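Local coordinates for FdhC (Acinetobacter nosocomialis, PDB 5KTC), which is a GNAT-superfamily sugar N-acyltransferase that transfers a 3-hydroxybutanoyl group from its coenzyme A thioester to the amino group of a dTDP-linked 3-amino-3,6-dideoxy-galactose, at residues N9-R14 and A108-L113; I68-S71 and P76-T79; S128-M133 and S141-M146; K55-E58 and E62-Y65. All coordinates share one frame; numbering follows the deposited sequence.

All four contacts lie in one acetyltransferase (GNAT) domain and reach the same mixed seven-stranded sheet. Interaction 1 ties edge strand 11-15 to helix 107-122; because its segments are far apart in sequence, the chain between them includes interaction 4 and then interaction 2, which share strand 63-70 and have centres about 19 Å apart. Interaction 2 sits about 8 Å from interaction 1, centre to centre, and backbone bonds between strands 11-15 and 63-70 connect the two. Interaction 3 comes last along the chain, about 16 Å from interaction 1, centre to centre, and both touch coenzyme A. Interactions 3 and 4 touch the sugar nucleotide, so the contacts lie along both product sites.

Interaction 1. Residues N9-R14 and A108-L113; sequences NTTYLR and AVESAL. With COA (coenzyme A), chain D.
The carboxylate of Glu110 reaches across to Thr10, just before strand 11-15, and Thr11, its first residue. The contact joins this edge strand of the GNAT domain to helix 107-122, whose Ala108 and Val109 line the coenzyme A pocket. CG of Glu110 lies anti to its carbonyl carbon (chi1 -67°) and the chain beyond is extended, which carries both oxygens to the strand. OE1 accepts two bonds from different sides: Thr10 N arrives on the syn side at 2.8 Å from OE1, whereas Thr11 OG1 comes to the anti side of the same Glu110 OE1 at 2.6 Å. OE2 receives Thr10 OG1 at 2.9 Å, from well above the carboxylate plane, and this hydroxyl also pairs with Thr104 OG1. A water 2.7 Å from Glu110 OE2 donates to it and is weakly linked to Asn9 ND2. The first torsion of Thr11 (chi1 55°) turns OG1 to the helix. Ala108 CB approaches coenzyme A O6A at 3.2 Å, and Val109 CG2 packs on the adenine at C4A. With three protein donors and a water round its two oxygens, the buried carboxylate is well satisfied, and this probably favours its ionised form.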
# COMPACT_ATOMS: atom_id res chain seq x y z
N ASN A 9 -2.92 10.70 9.24
CA ASN A 9 -2.83 11.09 10.64
C ASN A 9 -1.62 10.65 11.44
O ASN A 9 -1.09 11.41 12.22
CB ASN A 9 -4.06 10.62 11.38
CG ASN A 9 -4.99 11.74 11.70
OD1 ASN A 9 -4.87 12.88 11.21
ND2 ASN A 9 -5.92 11.45 12.58
N THR A 10 -1.29 9.38 11.33
CA THR A 10 -0.24 8.82 12.11
C THR A 10 0.88 8.29 11.29
O THR A 10 1.84 7.85 11.87
CB THR A 10 -0.71 7.76 13.08
OG1 THR A 10 -1.06 6.52 12.42
CG2 THR A 10 -1.91 8.30 13.98
N THR A 11 0.76 8.35 9.97
CA THR A 11 1.78 7.80 9.05
C THR A 11 2.00 8.70 7.87
O THR A 11 1.22 9.60 7.61
CB THR A 11 1.36 6.41 8.51
OG1 THR A 11 0.07 6.55 7.92
CG2 THR A 11 1.31 5.33 9.61
N TYR A 12 3.10 8.44 7.12
CA TYR A 12 3.37 9.09 5.88
C TYR A 12 4.18 8.15 5.02
O TYR A 12 4.73 7.16 5.53
CB TYR A 12 4.11 10.40 6.05
CG TYR A 12 5.46 10.37 6.69
CD1 TYR A 12 5.61 10.47 8.07
CD2 TYR A 12 6.60 10.24 5.94
CE1 TYR A 12 6.86 10.50 8.67
CE2 TYR A 12 7.86 10.24 6.54
CZ TYR A 12 8.01 10.34 7.91
OH TYR A 12 9.26 10.25 8.55
N LEU A 13 4.17 8.41 3.74
CA LEU A 13 4.86 7.56 2.75
C LEU A 13 5.86 8.39 2.02
O LEU A 13 5.59 9.52 1.70
CB LEU A 13 3.90 7.01 1.69
CG LEU A 13 2.66 6.16 2.04
CD1 LEU A 13 2.18 5.23 0.94
CD2 LEU A 13 2.67 5.44 3.34
N ARG A 14 6.97 7.78 1.63
CA ARG A 14 7.91 8.40 0.69
C ARG A 14 8.54 7.38 -0.20
O ARG A 14 8.64 6.19 0.20
CB ARG A 14 8.95 9.24 1.43
CG ARG A 14 9.94 8.42 2.26
CD ARG A 14 11.40 8.80 1.97
NE ARG A 14 12.30 8.04 2.81
CZ ARG A 14 12.81 6.84 2.54
NH1 ARG A 14 12.57 6.24 1.37
NH2 ARG A 14 13.58 6.24 3.46
N ALA A 108 -2.55 0.42 8.92
CA ALA A 108 -3.07 -0.41 7.79
C ALA A 108 -4.16 0.38 7.05
O ALA A 108 -4.15 0.50 5.82
CB ALA A 108 -3.58 -1.77 8.28
N VAL A 109 -5.07 0.97 7.81
CA VAL A 109 -6.14 1.80 7.21
C VAL A 109 -5.55 3.02 6.52
O VAL A 109 -5.94 3.35 5.37
CB VAL A 109 -7.20 2.25 8.26
CG1 VAL A 109 -8.27 3.07 7.61
CG2 VAL A 109 -7.78 1.07 8.98
N GLU A 110 -4.65 3.71 7.18
CA GLU A 110 -4.14 4.95 6.60
C GLU A 110 -3.36 4.70 5.27
O GLU A 110 -3.50 5.42 4.27
CB GLU A 110 -3.17 5.63 7.60
CG GLU A 110 -3.86 6.13 8.87
CD GLU A 110 -2.96 6.87 9.83
OE1 GLU A 110 -1.83 7.27 9.51
OE2 GLU A 110 -3.44 7.14 10.93
N SER A 111 -2.52 3.69 5.34
CA SER A 111 -1.64 3.34 4.17
C SER A 111 -2.48 2.86 2.99
O SER A 111 -2.25 3.31 1.85
CB SER A 111 -0.55 2.36 4.57
OG SER A 111 -1.02 1.14 5.05
N ALA A 112 -3.51 2.05 3.25
CA ALA A 112 -4.39 1.65 2.16
C ALA A 112 -5.07 2.89 1.48
O ALA A 112 -5.10 3.05 0.23
CB ALA A 112 -5.45 0.61 2.65
N LEU A 113 -5.54 3.82 2.32
CA LEU A 113 -6.19 4.98 1.82
C LEU A 113 -5.25 5.84 1.01
O LEU A 113 -5.64 6.42 0.01
CB LEU A 113 -6.84 5.81 2.96
CG LEU A 113 -7.95 5.07 3.68
CD1 LEU A 113 -8.27 5.78 5.02
CD2 LEU A 113 -9.18 4.94 2.75
N1A COA D . -12.46 0.71 9.44
C2A COA D . -12.05 0.95 10.71
N3A COA D . -11.07 0.27 11.30
C4A COA D . -10.41 -0.63 10.59
C5A COA D . -10.77 -0.92 9.18
C6A COA D . -11.88 -0.18 8.62
N6A COA D . -12.29 -0.38 7.37
N7A COA D . -9.94 -1.86 8.74
C8A COA D . -9.12 -2.17 9.76
N9A COA D . -9.41 -1.44 10.87
C1B COA D . -8.72 -1.47 12.18
C2B COA D . -8.47 -2.93 12.58
O2B COA D . -9.57 -3.53 13.27
C3B COA D . -7.22 -2.82 13.39
O3B COA D . -7.59 -2.31 14.68
P3B COA D . -7.55 -3.28 15.96
O7A COA D . -6.19 -2.92 16.56
O8A COA D . -8.74 -2.62 16.61
O9A COA D . -7.70 -4.70 15.48
C4B COA D . -6.44 -1.74 12.67
O4B COA D . -7.42 -0.88 12.05
C5B COA D . -5.39 -2.28 11.73
O5B COA D . -5.98 -3.13 10.77
P1A COA D . -5.52 -4.63 10.66
O1A COA D . -6.49 -5.34 9.73
O2A COA D . -5.07 -5.25 11.95
O3A COA D . -4.19 -4.62 9.74
P2A COA D . -2.69 -4.90 10.06
O4A COA D . -2.08 -3.94 11.05
O5A COA D . -2.44 -6.37 10.36
O6A COA D . -1.99 -4.56 8.67
CBP COA D . -0.97 -5.88 6.89
CCP COA D . -2.27 -5.40 7.56
CDP COA D . -1.36 -6.80 5.76
CEP COA D . -0.18 -4.69 6.34
CAP COA D . -0.10 -6.61 7.94
OAP COA D . -1.01 -7.54 8.63
C9P COA D . 1.08 -7.29 7.39
O9P COA D . 2.19 -6.76 7.13
N8P COA D . 0.89 -8.61 7.15
C7P COA D . 1.92 -9.40 6.60
C6P COA D . 2.27 -9.13 5.15
C5P COA D . 1.08 -9.46 4.28
O5P COA D . 0.52 -10.56 4.42
N4P COA D . 0.69 -8.52 3.44
C3P COA D . -0.53 -8.65 2.64
C2P COA D . -0.34 -9.59 1.43
S1P COA D . -1.97 -9.91 0.67
O HOH W 1 -5.76 8.04 11.91

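Interaction 2. Residues I68-S71 and P76-T79; sequences IFRS and PIGT
Ile68 and Ile77 meet with their side chains at about a right angle, CG2 of Ile68 lying 3.7 Å from CG1 of Ile77. The position of CG1 follows from the first torsion of Ile77 (chi1 56°), which sets that branch between its own N and carbonyl carbon and brings it back over the neighbouring strand. The other branch, Ile77 CG2, rests against CG and CD of Arg70, 3.9 Å from Arg70 CD, the two side chains crossing nearly perpendicularly. Phe69 and Pro76 occupy the opposite face from Ile68: CE2 of the ring is 3.9 Å from Pro76 CB, and the two side chains meet at a slant.

The backbone here carries a bulge. Ile68 O accepts from both Ile77 N, at 2.8 Å, and Gly78 N, at a longer 3.2 Å from the same oxygen and with a more bent N-H...O angle of 136°. Two residues facing one define a classic beta bulge in this antiparallel pair. Ile68 N returns a nearly straight bond (175°) to Gly78 O. Gly78 has backbone angles at which a CB would press against the preceding carbonyl oxygen, which by itself calls for glycine.

The bulge belongs to the hairpin of strands 63-70 and 75-86. Ile68 and Ile77 face helix 107-122 through Ser111 and Ala107 and also touch Leu99 of strand 91-99, while Pro76 meets Phe23 of helix 21-28 and Phe69 pairs with Tyr12 of strand 11-15.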
# COMPACT_ATOMS: atom_id res chain seq x y z
N ILE A 68 6.68 3.17 4.38
CA ILE A 68 5.67 3.67 5.26
C ILE A 68 6.39 4.06 6.55
O ILE A 68 7.14 3.23 7.10
CB ILE A 68 4.58 2.65 5.57
CG1 ILE A 68 3.92 2.08 4.29
CG2 ILE A 68 3.54 3.31 6.49
CD1 ILE A 68 2.97 0.91 4.56
N PHE A 69 6.13 5.27 7.05
CA PHE A 69 6.78 5.82 8.26
C PHE A 69 5.73 6.15 9.30
O PHE A 69 4.65 6.52 8.92
CB PHE A 69 7.54 7.12 7.95
CG PHE A 69 8.89 6.90 7.37
CD1 PHE A 69 9.06 6.79 5.95
CD2 PHE A 69 10.01 6.80 8.21
CE1 PHE A 69 10.34 6.58 5.42
CE2 PHE A 69 11.27 6.58 7.67
CZ PHE A 69 11.42 6.47 6.28
N ARG A 70 6.08 6.00 10.57
CA ARG A 70 5.27 6.61 11.63
C ARG A 70 5.71 8.07 11.88
O ARG A 70 6.91 8.40 11.98
CB ARG A 70 5.12 5.74 12.84
CG ARG A 70 6.30 5.53 13.69
CD ARG A 70 5.99 4.55 14.78
NE ARG A 70 5.20 5.22 15.83
CZ ARG A 70 4.46 4.60 16.73
NH1 ARG A 70 4.30 3.29 16.69
NH2 ARG A 70 3.81 5.33 17.64
N SER A 71 4.70 8.94 11.85
CA SER A 71 4.86 10.37 11.95
C SER A 71 5.45 10.88 13.26
O SER A 71 6.07 11.91 13.24
CB SER A 71 3.49 11.05 11.85
OG SER A 71 2.93 10.73 10.59
N PRO A 76 10.68 3.93 10.29
CA PRO A 76 10.07 3.16 9.22
C PRO A 76 9.32 1.99 9.79
O PRO A 76 9.80 1.34 10.72
CB PRO A 76 11.27 2.72 8.41
CG PRO A 76 12.37 2.58 9.39
CD PRO A 76 12.14 3.71 10.36
N ILE A 77 8.09 1.79 9.30
CA ILE A 77 7.21 0.73 9.81
C ILE A 77 6.71 -0.21 8.69
O ILE A 77 6.04 -1.16 8.98
CB ILE A 77 6.02 1.31 10.57
CG1 ILE A 77 5.21 2.31 9.68
CG2 ILE A 77 6.49 2.05 11.84
CD1 ILE A 77 3.86 2.63 10.31
N GLY A 78 7.06 0.04 7.42
CA GLY A 78 6.67 -0.90 6.39
C GLY A 78 6.84 -0.45 4.96
O GLY A 78 7.59 0.50 4.69
N THR A 79 6.17 -1.18 4.05
CA THR A 79 6.29 -0.95 2.66
C THR A 79 4.95 -1.00 1.98
O THR A 79 4.00 -1.65 2.47
CB THR A 79 7.19 -1.98 1.95
OG1 THR A 79 6.68 -3.31 2.11
CG2 THR A 79 8.55 -1.86 2.50

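Interaction 3. Residues S128-M133 and S141-M146; sequences SHFEVM and SFHLKM. With COA (coenzyme A), chain D.
Strand 127-133 and helix 137-146 follow one another in the chain as a beta-alpha unit of the GNAT fold; their nearest CA atoms, those of Val132 and His143, are 9.3 Å apart, and side chains make the contact. Phe130 and His143 approach from opposite directions. CE2 of Phe130 sits over the centre of the imidazole, 3.4 Å from His143 CG, but the planes are inclined at 44° with centroids 4.3 Å apart, an oblique pairing. A first torsion of 55° brings Phe130 there. Phe142 CD1 lies over the other imidazole face, nearer the rim, so the ring is held between two phenylalanines. Val132 CG2 completes the contact, 3.7 Å from His143 CD2. This packing probably limits the rotation of the imidazole, whose NE2 is hydrogen-bonded to the 3-hydroxybutanoyl hydroxyl oxygen O2 of the sugar nucleotide.

The same two elements border coenzyme A. Phe142 CD2 lies 3.5 Å from adenine N7A, and the aliphatic chain of Lys145 runs past the adenine, its CG 3.6 Å from N6A. On the strand, Glu131 O is hydrogen-bonded to the amide N1 of the acylated sugar, next to the thiol. Glu131 O and Val132 CA both lie 3.8 Å from S1P, the sulfur of coenzyme A.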
# COMPACT_ATOMS: atom_id res chain seq x y z
N SER A 128 -8.38 -0.52 -9.45
CA SER A 128 -7.22 -1.08 -8.79
C SER A 128 -7.43 -2.57 -8.78
O SER A 128 -8.54 -2.99 -8.60
CB SER A 128 -7.07 -0.56 -7.38
OG SER A 128 -5.83 -1.00 -6.91
N HIS A 129 -6.38 -3.34 -9.05
CA HIS A 129 -6.44 -4.81 -8.95
C HIS A 129 -5.44 -5.25 -7.91
O HIS A 129 -4.37 -4.71 -7.81
CB HIS A 129 -6.06 -5.45 -10.28
CG HIS A 129 -6.95 -5.09 -11.43
ND1 HIS A 129 -6.67 -5.51 -12.71
CD2 HIS A 129 -8.08 -4.32 -11.52
CE1 HIS A 129 -7.61 -5.05 -13.53
NE2 HIS A 129 -8.47 -4.33 -12.84
N PHE A 130 -5.78 -6.30 -7.13
CA PHE A 130 -4.78 -6.94 -6.26
C PHE A 130 -5.26 -8.34 -5.87
O PHE A 130 -6.41 -8.72 -6.10
CB PHE A 130 -4.50 -6.11 -4.99
CG PHE A 130 -5.73 -5.79 -4.21
CD1 PHE A 130 -6.47 -4.66 -4.51
CD2 PHE A 130 -6.20 -6.66 -3.19
CE1 PHE A 130 -7.63 -4.37 -3.79
CE2 PHE A 130 -7.36 -6.37 -2.47
CZ PHE A 130 -8.06 -5.22 -2.77
N GLU A 131 -4.36 -9.10 -5.24
CA GLU A 131 -4.69 -10.44 -4.76
C GLU A 131 -4.19 -10.67 -3.34
O GLU A 131 -3.29 -9.97 -2.89
CB GLU A 131 -4.10 -11.48 -5.68
CG GLU A 131 -2.61 -11.52 -5.84
CD GLU A 131 -2.04 -10.81 -7.02
OE1 GLU A 131 -0.89 -10.35 -6.95
OE2 GLU A 131 -2.71 -10.70 -8.05
N VAL A 132 -4.80 -11.64 -2.65
CA VAL A 132 -4.50 -11.96 -1.27
C VAL A 132 -4.51 -13.48 -1.15
O VAL A 132 -5.44 -14.12 -1.66
CB VAL A 132 -5.58 -11.41 -0.36
CG1 VAL A 132 -5.33 -11.72 1.10
CG2 VAL A 132 -5.76 -9.90 -0.58
N MET A 133 -3.49 -14.06 -0.55
CA MET A 133 -3.46 -15.52 -0.43
C MET A 133 -4.58 -16.07 0.39
O MET A 133 -4.94 -15.53 1.39
CB MET A 133 -2.13 -16.03 0.14
CG MET A 133 -1.01 -16.04 -0.91
SD MET A 133 0.45 -16.96 -0.35
CE MET A 133 -0.06 -18.68 -0.59
N SER A 141 -10.62 -9.88 5.04
CA SER A 141 -11.65 -9.21 5.77
C SER A 141 -11.48 -7.67 5.71
O SER A 141 -12.44 -6.89 5.52
CB SER A 141 -11.66 -9.79 7.20
OG SER A 141 -12.54 -9.05 7.97
N PHE A 142 -10.22 -7.24 5.80
CA PHE A 142 -9.89 -5.84 5.64
C PHE A 142 -10.38 -5.26 4.33
O PHE A 142 -10.98 -4.22 4.31
CB PHE A 142 -8.34 -5.65 5.70
CG PHE A 142 -7.90 -4.23 5.55
CD1 PHE A 142 -7.71 -3.65 4.29
CD2 PHE A 142 -7.65 -3.44 6.69
CE1 PHE A 142 -7.31 -2.32 4.18
CE2 PHE A 142 -7.25 -2.14 6.57
CZ PHE A 142 -7.08 -1.56 5.32
N HIS A 143 -9.95 -5.87 3.24
CA HIS A 143 -10.30 -5.41 1.89
C HIS A 143 -11.82 -5.44 1.62
O HIS A 143 -12.38 -4.46 1.11
CB HIS A 143 -9.56 -6.19 0.79
CG HIS A 143 -8.08 -5.95 0.79
ND1 HIS A 143 -7.54 -4.70 0.66
CD2 HIS A 143 -7.04 -6.81 0.93
CE1 HIS A 143 -6.22 -4.80 0.67
NE2 HIS A 143 -5.89 -6.07 0.83
N LEU A 144 -12.48 -6.51 2.05
CA LEU A 144 -13.98 -6.56 1.90
C LEU A 144 -14.62 -5.45 2.68
O LEU A 144 -15.48 -4.76 2.18
CB LEU A 144 -14.57 -7.91 2.33
CG LEU A 144 -14.15 -9.04 1.40
CD1 LEU A 144 -14.19 -10.48 1.95
CD2 LEU A 144 -14.89 -8.93 0.08
N LYS A 145 -14.18 -5.24 3.90
CA LYS A 145 -14.71 -4.15 4.68
C LYS A 145 -14.55 -2.79 4.01
O LYS A 145 -15.47 -1.97 4.01
CB LYS A 145 -14.07 -4.10 6.08
CG LYS A 145 -14.70 -3.07 7.06
CD LYS A 145 -14.22 -3.36 8.50
CE LYS A 145 -14.66 -2.32 9.54
NZ LYS A 145 -16.14 -2.08 9.54
N MET A 146 -13.38 -2.51 3.47
CA MET A 146 -13.18 -1.20 2.82
C MET A 146 -13.93 -1.07 1.47
O MET A 146 -14.06 0.01 0.94
CB MET A 146 -11.67 -0.97 2.57
CG MET A 146 -11.28 0.43 2.14
SD MET A 146 -9.48 0.66 2.22
CE MET A 146 -9.22 0.84 3.99
N1A COA D . -12.46 0.71 9.44
C2A COA D . -12.05 0.95 10.71
N3A COA D . -11.07 0.27 11.30
C4A COA D . -10.41 -0.63 10.59
C5A COA D . -10.77 -0.92 9.18
C6A COA D . -11.88 -0.18 8.62
N6A COA D . -12.29 -0.38 7.37
N7A COA D . -9.94 -1.86 8.74
C8A COA D . -9.12 -2.17 9.76
N9A COA D . -9.41 -1.44 10.87
C1B COA D . -8.72 -1.47 12.18
C2B COA D . -8.47 -2.93 12.58
O2B COA D . -9.57 -3.53 13.27
C3B COA D . -7.22 -2.82 13.39
O3B COA D . -7.59 -2.31 14.68
P3B COA D . -7.55 -3.28 15.96
O7A COA D . -6.19 -2.92 16.56
O8A COA D . -8.74 -2.62 16.61
O9A COA D . -7.70 -4.70 15.48
C4B COA D . -6.44 -1.74 12.67
O4B COA D . -7.42 -0.88 12.05
C5B COA D . -5.39 -2.28 11.73
O5B COA D . -5.98 -3.13 10.77
P1A COA D . -5.52 -4.63 10.66
O1A COA D . -6.49 -5.34 9.73
O2A COA D . -5.07 -5.25 11.95
O3A COA D . -4.19 -4.62 9.74
P2A COA D . -2.69 -4.90 10.06
O4A COA D . -2.08 -3.94 11.05
O5A COA D . -2.44 -6.37 10.36
O6A COA D . -1.99 -4.56 8.67
CBP COA D . -0.97 -5.88 6.89
CCP COA D . -2.27 -5.40 7.56
CDP COA D . -1.36 -6.80 5.76
CEP COA D . -0.18 -4.69 6.34
CAP COA D . -0.10 -6.61 7.94
OAP COA D . -1.01 -7.54 8.63
C9P COA D . 1.08 -7.29 7.39
O9P COA D . 2.19 -6.76 7.13
N8P COA D . 0.89 -8.61 7.15
C7P COA D . 1.92 -9.40 6.60
C6P COA D . 2.27 -9.13 5.15
C5P COA D . 1.08 -9.46 4.28
O5P COA D . 0.52 -10.56 4.42
N4P COA D . 0.69 -8.52 3.44
C3P COA D . -0.53 -8.65 2.64
C2P COA D . -0.34 -9.59 1.43
S1P COA D . -1.97 -9.91 0.67

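Interaction 4. Residues K55-E58 and E62-Y65; sequences KNRE and EEYY. With FUH ([[(2~{R},3~{S},5~{R})-5-[5-methyl-2,4-bis(oxidanylidene)pyrimidin-1-yl]-3-oxidanyl-oxolan-2-yl]methoxy-oxidanyl-phosphoryl] [(2~{R},3~{R},4~{S},5~{R},6~{R})-6-methyl-3,5-bis(oxidanyl)-4-[[(3~{R})-3-oxidanylbutanoyl]amino]oxan-2-yl] hydrogen phosphate), chain C.
Arg57, near the end of helix 44-59, grips Glu63 side-on with two nitrogens across the turn into strand 63-70. NE reaches Glu63 OE2 at 2.9 Å in an almost straight bond (178°), and Arg57 NH2 meets Glu63 OE1 at 3.1 Å. Both acceptors lie near the guanidinium plane, yet the nitrogens stand well above the carboxylate plane, since the two groups are turned 58° apart. A bend at chi3 of Arg57 (-65°) lays it beside the extended Glu63, both pointing the same way. Close packing continues along the backbone: Glu62 N donates to Arg57 O at 2.9 Å, and Glu58 CA approaches Glu63 O at 3.2 Å in a CA-H...O contact. Glu63 O is buried and has no hydrogen-bond partner in the model. Glu58 CG makes an ordinary van der Waals contact with the buried Tyr64 ring, 3.9 Å from Tyr64 CD1.

The solvent side is looser. The carboxylate of exposed Glu62 only skirts the helix, OE1 3.8 Å from Arg57 CA.

Tyr65 OH donates to thymine O15 of the sugar nucleotide at 2.6 Å. Glu63 OE1 also pairs with Arg81, itself hydrogen-bonded to that ligand; two arginines probably keep Glu63 ionised, and its carboxylate may in turn help to position Arg81.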
# COMPACT_ATOMS: atom_id res chain seq x y z
N LYS A 55 13.97 1.66 -9.74
CA LYS A 55 14.09 3.10 -9.99
C LYS A 55 13.97 3.50 -11.46
O LYS A 55 13.46 4.60 -11.77
CB LYS A 55 15.35 3.69 -9.37
CG LYS A 55 15.21 4.05 -7.88
CD LYS A 55 14.16 5.13 -7.62
CE LYS A 55 14.35 5.79 -6.29
NZ LYS A 55 13.10 6.41 -5.79
N ASN A 56 14.42 2.62 -12.36
CA ASN A 56 14.23 2.82 -13.79
C ASN A 56 12.78 2.76 -14.15
O ASN A 56 12.31 3.58 -14.94
CB ASN A 56 14.93 1.76 -14.63
CG ASN A 56 16.44 1.78 -14.47
OD1 ASN A 56 17.07 2.81 -14.16
ND2 ASN A 56 17.03 0.60 -14.66
N ARG A 57 12.07 1.79 -13.58
CA ARG A 57 10.62 1.67 -13.78
C ARG A 57 9.90 2.91 -13.25
O ARG A 57 9.01 3.44 -13.91
CB ARG A 57 10.11 0.37 -13.17
CG ARG A 57 10.68 -0.87 -13.79
CD ARG A 57 9.88 -2.15 -13.58
NE ARG A 57 9.82 -2.56 -12.17
CZ ARG A 57 10.84 -3.02 -11.45
NH1 ARG A 57 12.07 -3.14 -11.95
NH2 ARG A 57 10.64 -3.31 -10.16
N GLU A 58 10.37 3.40 -12.10
CA GLU A 58 9.78 4.60 -11.48
C GLU A 58 10.02 5.82 -12.39
O GLU A 58 9.10 6.57 -12.67
CB GLU A 58 10.37 4.86 -10.11
CG GLU A 58 9.69 5.96 -9.31
CD GLU A 58 10.58 6.52 -8.20
OE1 GLU A 58 11.05 7.67 -8.33
OE2 GLU A 58 10.84 5.84 -7.16
N GLU A 62 6.19 3.73 -14.44
CA GLU A 62 5.65 2.36 -14.48
C GLU A 62 5.43 1.71 -13.10
O GLU A 62 4.85 0.61 -13.02
CB GLU A 62 6.57 1.49 -15.32
CG GLU A 62 6.64 1.91 -16.78
CD GLU A 62 7.83 1.30 -17.54
OE1 GLU A 62 8.71 0.62 -16.94
OE2 GLU A 62 7.87 1.54 -18.76
N GLU A 63 5.90 2.35 -12.03
CA GLU A 63 5.92 1.69 -10.70
C GLU A 63 6.32 2.70 -9.66
O GLU A 63 7.25 3.46 -9.89
CB GLU A 63 6.93 0.54 -10.66
CG GLU A 63 6.78 -0.41 -9.48
CD GLU A 63 7.46 -1.76 -9.69
OE1 GLU A 63 8.05 -2.32 -8.75
OE2 GLU A 63 7.32 -2.32 -10.80
N TYR A 64 5.62 2.68 -8.51
CA TYR A 64 5.91 3.53 -7.38
C TYR A 64 5.89 2.73 -6.12
O TYR A 64 4.87 2.09 -5.81
CB TYR A 64 4.87 4.66 -7.30
CG TYR A 64 4.87 5.50 -8.54
CD1 TYR A 64 5.90 6.42 -8.79
CD2 TYR A 64 3.91 5.34 -9.52
CE1 TYR A 64 5.93 7.15 -9.97
CE2 TYR A 64 3.93 6.11 -10.70
CZ TYR A 64 4.95 7.00 -10.92
OH TYR A 64 5.02 7.77 -12.08
N TYR A 65 6.99 2.74 -5.41
CA TYR A 65 7.25 1.88 -4.25
C TYR A 65 7.62 2.78 -3.10
O TYR A 65 8.45 3.67 -3.29
CB TYR A 65 8.43 1.00 -4.57
CG TYR A 65 8.79 -0.12 -3.68
CD1 TYR A 65 7.96 -0.59 -2.69
CD2 TYR A 65 10.00 -0.78 -3.88
CE1 TYR A 65 8.33 -1.69 -1.91
CE2 TYR A 65 10.38 -1.88 -3.11
CZ TYR A 65 9.54 -2.33 -2.12
OH TYR A 65 9.91 -3.44 -1.31
O1 FUH C . 0.28 -7.17 -0.90
C1 FUH C . -0.56 -7.68 -1.64
C2 FUH C . -1.92 -7.09 -1.86
C3 FUH C . -2.35 -6.21 -0.72
O2 FUH C . -3.08 -6.97 0.28
C4 FUH C . -3.30 -5.14 -1.20
N1 FUH C . -0.30 -8.83 -2.38
C5 FUH C . 1.08 -9.31 -2.52
C6 FUH C . 1.16 -10.84 -2.30
O3 FUH C . 0.31 -11.42 -3.18
C7 FUH C . 2.52 -11.42 -2.62
C8 FUH C . 2.55 -12.97 -2.69
O4 FUH C . 2.98 -10.95 -3.90
C9 FUH C . 1.59 -8.97 -3.91
O5 FUH C . 1.73 -7.56 -4.09
C10 FUH C . 2.95 -9.53 -4.09
O6 FUH C . 3.79 -8.90 -3.14
P1 FUH C . 5.36 -9.00 -3.21
O7 FUH C . 5.87 -10.26 -2.62
O8 FUH C . 5.84 -7.79 -2.42
O9 FUH C . 5.89 -8.66 -4.67
P2 FUH C . 6.05 -9.55 -5.99
O10 FUH C . 5.40 -8.80 -7.10
O11 FUH C . 5.42 -10.90 -5.69
O12 FUH C . 7.62 -9.55 -6.09
C11 FUH C . 8.25 -9.77 -7.35
C12 FUH C . 9.60 -10.40 -7.09
C13 FUH C . 9.56 -11.56 -6.07
O13 FUH C . 10.52 -12.58 -6.39
C14 FUH C . 10.04 -10.94 -4.76
C15 FUH C . 10.98 -9.88 -5.27
O14 FUH C . 10.49 -9.42 -6.56
N2 FUH C . 11.06 -8.63 -4.48
C16 FUH C . 9.98 -7.79 -4.38
C17 FUH C . 10.09 -6.59 -3.69
C18 FUH C . 8.93 -5.62 -3.57
C19 FUH C . 11.35 -6.30 -3.08
O15 FUH C . 11.52 -5.16 -2.48
N3 FUH C . 12.39 -7.13 -3.20
C20 FUH C . 12.25 -8.25 -3.92
O16 FUH C . 13.27 -9.08 -4.01